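Local coordinates for protein putative thioesterase (Syntrophus aciditrophicus SB, PDB 3HDU) that probably hydrolyses thioesters, as a hot-dog-fold protein of the thioesterase superfamily whose substrate is not established, at residues A69-F82 against N125-L139. Numbering follows the deposited sequence.
Sequences AIDMTAGLAAFMGF and NVRTGNKVAVIRTEL
The F82 ring lies obliquely in the turn of the 125-139 hairpin: A133 CB meets CE2 at 3.6 Å, T128 CG2 touches CD1 and CE1, and the N130 and K131 carbonyl oxygens come up to CE1 and CZ. The N125 amide, the other flat group, turns its ND2 to the helix and donates to A77 O, which lies nearly in the amide plane, at 3.0 Å. This is the hot-dog fold: the long helix 58-85 is the sausage, held by the antiparallel sheet. Helix 69-82 crosses strand 132-139 at 132°, with axes 8.4 Å apart. A77 O is gripped twice, by G81 N of the helix and by N125 ND2 from the opposite face of the carbonyl. With CG anti to its backbone N (chi1 -162°), N125 extends toward the helix, while its OD1 accepts T128 OG1 at 2.8 Å. A leucine here would probably leave A77 O with the helical bond alone and T128 OG1 without its acceptor. G81 lets strand 125-128 come close: its CA sits 3.6 Å from N125 ND2, and a side chain would strike that atom and T128 OG1. Further along, the alanines A74, A77 and A78 face I135, whose CG1 is 3.8 Å from A77 CB. L139 CD1 meets A69 CB and I70 CG1. V152 and Y154 of strand 146-156 continue this floor beneath A74 and A78, and at the turn E138 of a second subunit accepts a hydrogen bond from K131 N. T137 OG1, weakly bonded to G150 O, rests 3.1 Å from I70 CG2.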
loop_
_atom_site.group_PDB
_atom_site.type_symbol
_atom_site.label_atom_id
_atom_site.label_comp_id
_atom_site.label_asym_id
_atom_site.label_seq_id
_atom_site.Cartn_x
_atom_site.Cartn_y
_atom_site.Cartn_z
ATOM N N ALA A 69 -18.917 7.907 -5.825
ATOM C CA ALA A 69 -18.995 7.695 -7.281
ATOM C C ALA A 69 -18.052 6.585 -7.761
ATOM O O ALA A 69 -18.447 5.749 -8.577
ATOM C CB ALA A 69 -18.699 8.989 -8.033
ATOM N N ILE A 70 -16.816 6.595 -7.252
ATOM C CA ILE A 70 -15.807 5.562 -7.556
ATOM C C ILE A 70 -16.267 4.184 -7.043
ATOM O O ILE A 70 -16.163 3.190 -7.768
ATOM C CB ILE A 70 -14.392 5.955 -6.996
ATOM C CG1 ILE A 70 -13.808 7.101 -7.834
ATOM C CG2 ILE A 70 -13.426 4.768 -7.003
ATOM C CD1 ILE A 70 -12.503 7.680 -7.311
ATOM N N ASP A 71 -16.791 4.152 -5.814
ATOM C CA ASP A 71 -17.309 2.929 -5.194
ATOM C C ASP A 71 -18.504 2.350 -5.963
ATOM O O ASP A 71 -18.612 1.127 -6.101
ATOM C CB ASP A 71 -17.708 3.190 -3.729
ATOM C CG ASP A 71 -18.031 1.908 -2.960
ATOM O OD1 ASP A 71 -17.343 0.888 -3.157
ATOM O OD2 ASP A 71 -18.966 1.926 -2.135
HETATM N N MSE A 72 -19.397 3.227 -6.433
HETATM C CA MSE A 72 -20.567 2.824 -7.228
HETATM C C MSE A 72 -20.164 2.297 -8.604
HETATM O O MSE A 72 -20.707 1.283 -9.051
HETATM C CB MSE A 72 -21.559 3.985 -7.390
HETATM C CG MSE A 72 -22.287 4.376 -6.106
HETATM SE SE MSE A 72 -23.479 2.996 -5.442
HETATM C CE MSE A 72 -24.675 2.859 -6.949
ATOM N N THR A 73 -19.238 3.000 -9.268
ATOM C CA THR A 73 -18.707 2.590 -10.576
ATOM C C THR A 73 -18.026 1.226 -10.454
ATOM O O THR A 73 -18.259 0.340 -11.285
ATOM C CB THR A 73 -17.713 3.636 -11.162
ATOM O OG1 THR A 73 -18.356 4.908 -11.267
ATOM C CG2 THR A 73 -17.209 3.222 -12.543
ATOM N N ALA A 74 -17.209 1.071 -9.409
ATOM C CA ALA A 74 -16.517 -0.198 -9.115
ATOM C C ALA A 74 -17.507 -1.343 -8.839
ATOM O O ALA A 74 -17.297 -2.470 -9.290
ATOM C CB ALA A 74 -15.560 -0.028 -7.937
ATOM N N GLY A 75 -18.577 -1.038 -8.107
ATOM C CA GLY A 75 -19.633 -2.010 -7.801
ATOM C C GLY A 75 -20.339 -2.554 -9.032
ATOM O O GLY A 75 -20.621 -3.753 -9.102
ATOM N N LEU A 76 -20.617 -1.672 -9.993
ATOM C CA LEU A 76 -21.215 -2.050 -11.278
ATOM C C LEU A 76 -20.230 -2.874 -12.116
ATOM O O LEU A 76 -20.638 -3.848 -12.742
ATOM C CB LEU A 76 -21.668 -0.806 -12.055
ATOM C CG LEU A 76 -22.354 -0.982 -13.417
ATOM C CD1 LEU A 76 -23.537 -1.921 -13.324
ATOM C CD2 LEU A 76 -22.785 0.368 -13.960
ATOM N N ALA A 77 -18.953 -2.473 -12.141
ATOM C CA ALA A 77 -17.902 -3.221 -12.859
ATOM C C ALA A 77 -17.703 -4.619 -12.257
ATOM O O ALA A 77 -17.490 -5.585 -12.998
ATOM C CB ALA A 77 -16.585 -2.454 -12.869
ATOM N N ALA A 78 -17.771 -4.707 -10.920
ATOM C CA ALA A 78 -17.701 -5.981 -10.180
ATOM C C ALA A 78 -18.837 -6.916 -10.615
ATOM O O ALA A 78 -18.585 -8.077 -10.934
ATOM C CB ALA A 78 -17.759 -5.742 -8.666
ATOM N N PHE A 79 -20.064 -6.385 -10.644
ATOM C CA PHE A 79 -21.265 -7.111 -11.106
ATOM C C PHE A 79 -21.108 -7.701 -12.516
ATOM O O PHE A 79 -21.456 -8.864 -12.742
ATOM C CB PHE A 79 -22.506 -6.190 -11.058
ATOM C CG PHE A 79 -23.720 -6.750 -11.755
ATOM C CD1 PHE A 79 -24.540 -7.676 -11.113
ATOM C CD2 PHE A 79 -24.044 -6.347 -13.062
ATOM C CE1 PHE A 79 -25.668 -8.202 -11.762
ATOM C CE2 PHE A 79 -25.168 -6.869 -13.722
ATOM C CZ PHE A 79 -25.985 -7.798 -13.068
HETATM N N MSE A 80 -20.604 -6.884 -13.448
HETATM C CA MSE A 80 -20.394 -7.308 -14.849
HETATM C C MSE A 80 -19.343 -8.407 -15.000
HETATM O O MSE A 80 -19.437 -9.222 -15.923
HETATM C CB MSE A 80 -20.040 -6.117 -15.753
HETATM C CG MSE A 80 -21.145 -5.085 -15.871
HETATM SE SE MSE A 80 -22.747 -5.763 -16.708
HETATM C CE MSE A 80 -23.936 -4.391 -16.118
ATOM N N GLY A 81 -18.356 -8.419 -14.103
ATOM C CA GLY A 81 -17.337 -9.456 -14.066
ATOM C C GLY A 81 -17.918 -10.764 -13.556
ATOM O O GLY A 81 -17.759 -11.796 -14.205
ATOM N N PHE A 82 -18.604 -10.712 -12.409
ATOM C CA PHE A 82 -19.206 -11.910 -11.796
ATOM C C PHE A 82 -20.316 -12.567 -12.626
ATOM O O PHE A 82 -20.375 -13.796 -12.692
ATOM C CB PHE A 82 -19.742 -11.629 -10.379
ATOM C CG PHE A 82 -18.674 -11.405 -9.340
ATOM C CD1 PHE A 82 -17.769 -12.419 -9.023
ATOM C CD2 PHE A 82 -18.618 -10.208 -8.611
ATOM C CE1 PHE A 82 -16.782 -12.230 -8.035
ATOM C CE2 PHE A 82 -17.643 -10.006 -7.616
ATOM C CZ PHE A 82 -16.722 -11.024 -7.325
ATOM N N ASN A 125 -12.344 -3.658 -14.954
ATOM C CA ASN A 125 -12.261 -4.888 -14.154
ATOM C C ASN A 125 -10.903 -5.541 -14.460
ATOM O O ASN A 125 -10.726 -6.140 -15.521
ATOM C CB ASN A 125 -13.458 -5.814 -14.449
ATOM C CG ASN A 125 -13.678 -6.883 -13.363
ATOM O OD1 ASN A 125 -12.741 -7.531 -12.897
ATOM N ND2 ASN A 125 -14.935 -7.077 -12.981
ATOM N N VAL A 126 -9.951 -5.388 -13.532
ATOM C CA VAL A 126 -8.575 -5.899 -13.685
ATOM C C VAL A 126 -8.568 -7.429 -13.691
ATOM O O VAL A 126 -8.090 -8.041 -14.651
ATOM C CB VAL A 126 -7.618 -5.356 -12.572
ATOM C CG1 VAL A 126 -6.205 -5.936 -12.716
ATOM C CG2 VAL A 126 -7.555 -3.841 -12.616
ATOM N N ARG A 127 -9.078 -8.024 -12.612
ATOM C CA ARG A 127 -9.221 -9.487 -12.508
ATOM C C ARG A 127 -10.475 -9.806 -11.678
ATOM O O ARG A 127 -10.802 -9.072 -10.734
ATOM C CB ARG A 127 -7.954 -10.159 -11.908
ATOM C CG ARG A 127 -7.967 -10.482 -10.377
ATOM C CD ARG A 127 -6.604 -10.900 -9.818
ATOM N NE ARG A 127 -5.855 -9.759 -9.269
ATOM C CZ ARG A 127 -5.956 -9.271 -8.019
ATOM N NH1 ARG A 127 -6.795 -9.799 -7.109
ATOM N NH2 ARG A 127 -5.201 -8.224 -7.667
ATOM N N THR A 128 -11.167 -10.880 -12.055
ATOM C CA THR A 128 -12.323 -11.390 -11.316
ATOM C C THR A 128 -11.954 -12.822 -10.936
ATOM O O THR A 128 -11.876 -13.696 -11.808
ATOM C CB THR A 128 -13.633 -11.354 -12.146
ATOM O OG1 THR A 128 -13.914 -10.008 -12.542
ATOM C CG2 THR A 128 -14.818 -11.876 -11.327
ATOM N N GLY A 129 -11.674 -13.039 -9.649
ATOM C CA GLY A 129 -11.369 -14.367 -9.120
ATOM C C GLY A 129 -12.665 -15.099 -8.821
ATOM O O GLY A 129 -13.709 -14.812 -9.418
ATOM N N ASN A 130 -12.607 -16.044 -7.891
ATOM C CA ASN A 130 -13.788 -16.814 -7.494
ATOM C C ASN A 130 -14.732 -15.929 -6.665
ATOM O O ASN A 130 -15.904 -15.765 -7.015
ATOM C CB ASN A 130 -13.369 -18.080 -6.722
ATOM C CG ASN A 130 -14.541 -18.981 -6.360
ATOM O OD1 ASN A 130 -15.555 -19.031 -7.060
ATOM N ND2 ASN A 130 -14.389 -19.725 -5.267
ATOM N N LYS A 131 -14.189 -15.342 -5.598
ATOM C CA LYS A 131 -14.936 -14.495 -4.663
ATOM C C LYS A 131 -14.570 -13.007 -4.643
ATOM O O LYS A 131 -15.310 -12.242 -4.043
ATOM C CB LYS A 131 -14.780 -15.071 -3.246
ATOM C CG LYS A 131 -15.429 -16.443 -3.029
ATOM C CD LYS A 131 -16.956 -16.342 -3.029
ATOM C CE LYS A 131 -17.622 -17.680 -2.789
ATOM N NZ LYS A 131 -19.097 -17.517 -2.689
ATOM N N VAL A 132 -13.471 -12.600 -5.295
ATOM C CA VAL A 132 -12.986 -11.207 -5.275
ATOM C C VAL A 132 -12.886 -10.611 -6.680
ATOM O O VAL A 132 -12.392 -11.268 -7.589
ATOM C CB VAL A 132 -11.587 -11.114 -4.598
ATOM C CG1 VAL A 132 -11.098 -9.661 -4.526
ATOM C CG2 VAL A 132 -11.623 -11.725 -3.203
ATOM N N ALA A 133 -13.361 -9.370 -6.830
ATOM C CA ALA A 133 -13.298 -8.598 -8.075
ATOM C C ALA A 133 -12.505 -7.323 -7.783
ATOM O O ALA A 133 -12.934 -6.520 -6.952
ATOM C CB ALA A 133 -14.691 -8.241 -8.551
ATOM N N VAL A 134 -11.347 -7.162 -8.430
ATOM C CA VAL A 134 -10.486 -5.979 -8.262
ATOM C C VAL A 134 -10.746 -5.052 -9.446
ATOM O O VAL A 134 -10.590 -5.468 -10.599
ATOM C CB VAL A 134 -8.988 -6.372 -8.182
ATOM C CG1 VAL A 134 -8.088 -5.141 -8.110
ATOM C CG2 VAL A 134 -8.754 -7.258 -6.973
ATOM N N ILE A 135 -11.148 -3.812 -9.151
ATOM C CA ILE A 135 -11.470 -2.799 -10.166
ATOM C C ILE A 135 -10.548 -1.584 -10.034
ATOM O O ILE A 135 -10.280 -1.123 -8.916
ATOM C CB ILE A 135 -12.952 -2.309 -10.049
ATOM C CG1 ILE A 135 -13.944 -3.455 -10.299
ATOM C CG2 ILE A 135 -13.246 -1.178 -11.038
ATOM C CD1 ILE A 135 -14.185 -4.338 -9.111
ATOM N N ARG A 136 -10.069 -1.092 -11.177
ATOM C CA ARG A 136 -9.276 0.137 -11.263
ATOM C C ARG A 136 -10.215 1.173 -11.892
ATOM O O ARG A 136 -10.868 0.877 -12.897
ATOM C CB ARG A 136 -8.019 -0.070 -12.116
ATOM N N THR A 137 -10.307 2.364 -11.293
ATOM C CA THR A 137 -11.179 3.440 -11.797
ATOM C C THR A 137 -10.443 4.743 -12.088
ATOM O O THR A 137 -9.396 5.018 -11.507
ATOM C CB THR A 137 -12.327 3.755 -10.818
ATOM O OG1 THR A 137 -11.785 4.139 -9.551
ATOM C CG2 THR A 137 -13.222 2.550 -10.645
ATOM N N GLU A 138 -11.003 5.522 -13.012
ATOM C CA GLU A 138 -10.507 6.850 -13.362
ATOM C C GLU A 138 -11.709 7.779 -13.352
ATOM O O GLU A 138 -12.676 7.509 -14.055
ATOM C CB GLU A 138 -9.880 6.870 -14.753
ATOM C CG GLU A 138 -8.681 5.957 -14.936
ATOM C CD GLU A 138 -8.100 6.018 -16.343
ATOM O OE1 GLU A 138 -8.468 6.916 -17.129
ATOM O OE2 GLU A 138 -7.254 5.165 -16.674
ATOM N N LEU A 139 -11.649 8.848 -12.554
ATOM C CA LEU A 139 -12.720 9.828 -12.463
ATOM C C LEU A 139 -12.241 11.153 -13.056
ATOM O O LEU A 139 -11.182 11.661 -12.659
ATOM C CB LEU A 139 -13.178 9.986 -11.016
ATOM C CG LEU A 139 -14.478 10.783 -10.807
ATOM C CD1 LEU A 139 -15.266 10.283 -9.598
ATOM C CD2 LEU A 139 -14.209 12.267 -10.697
#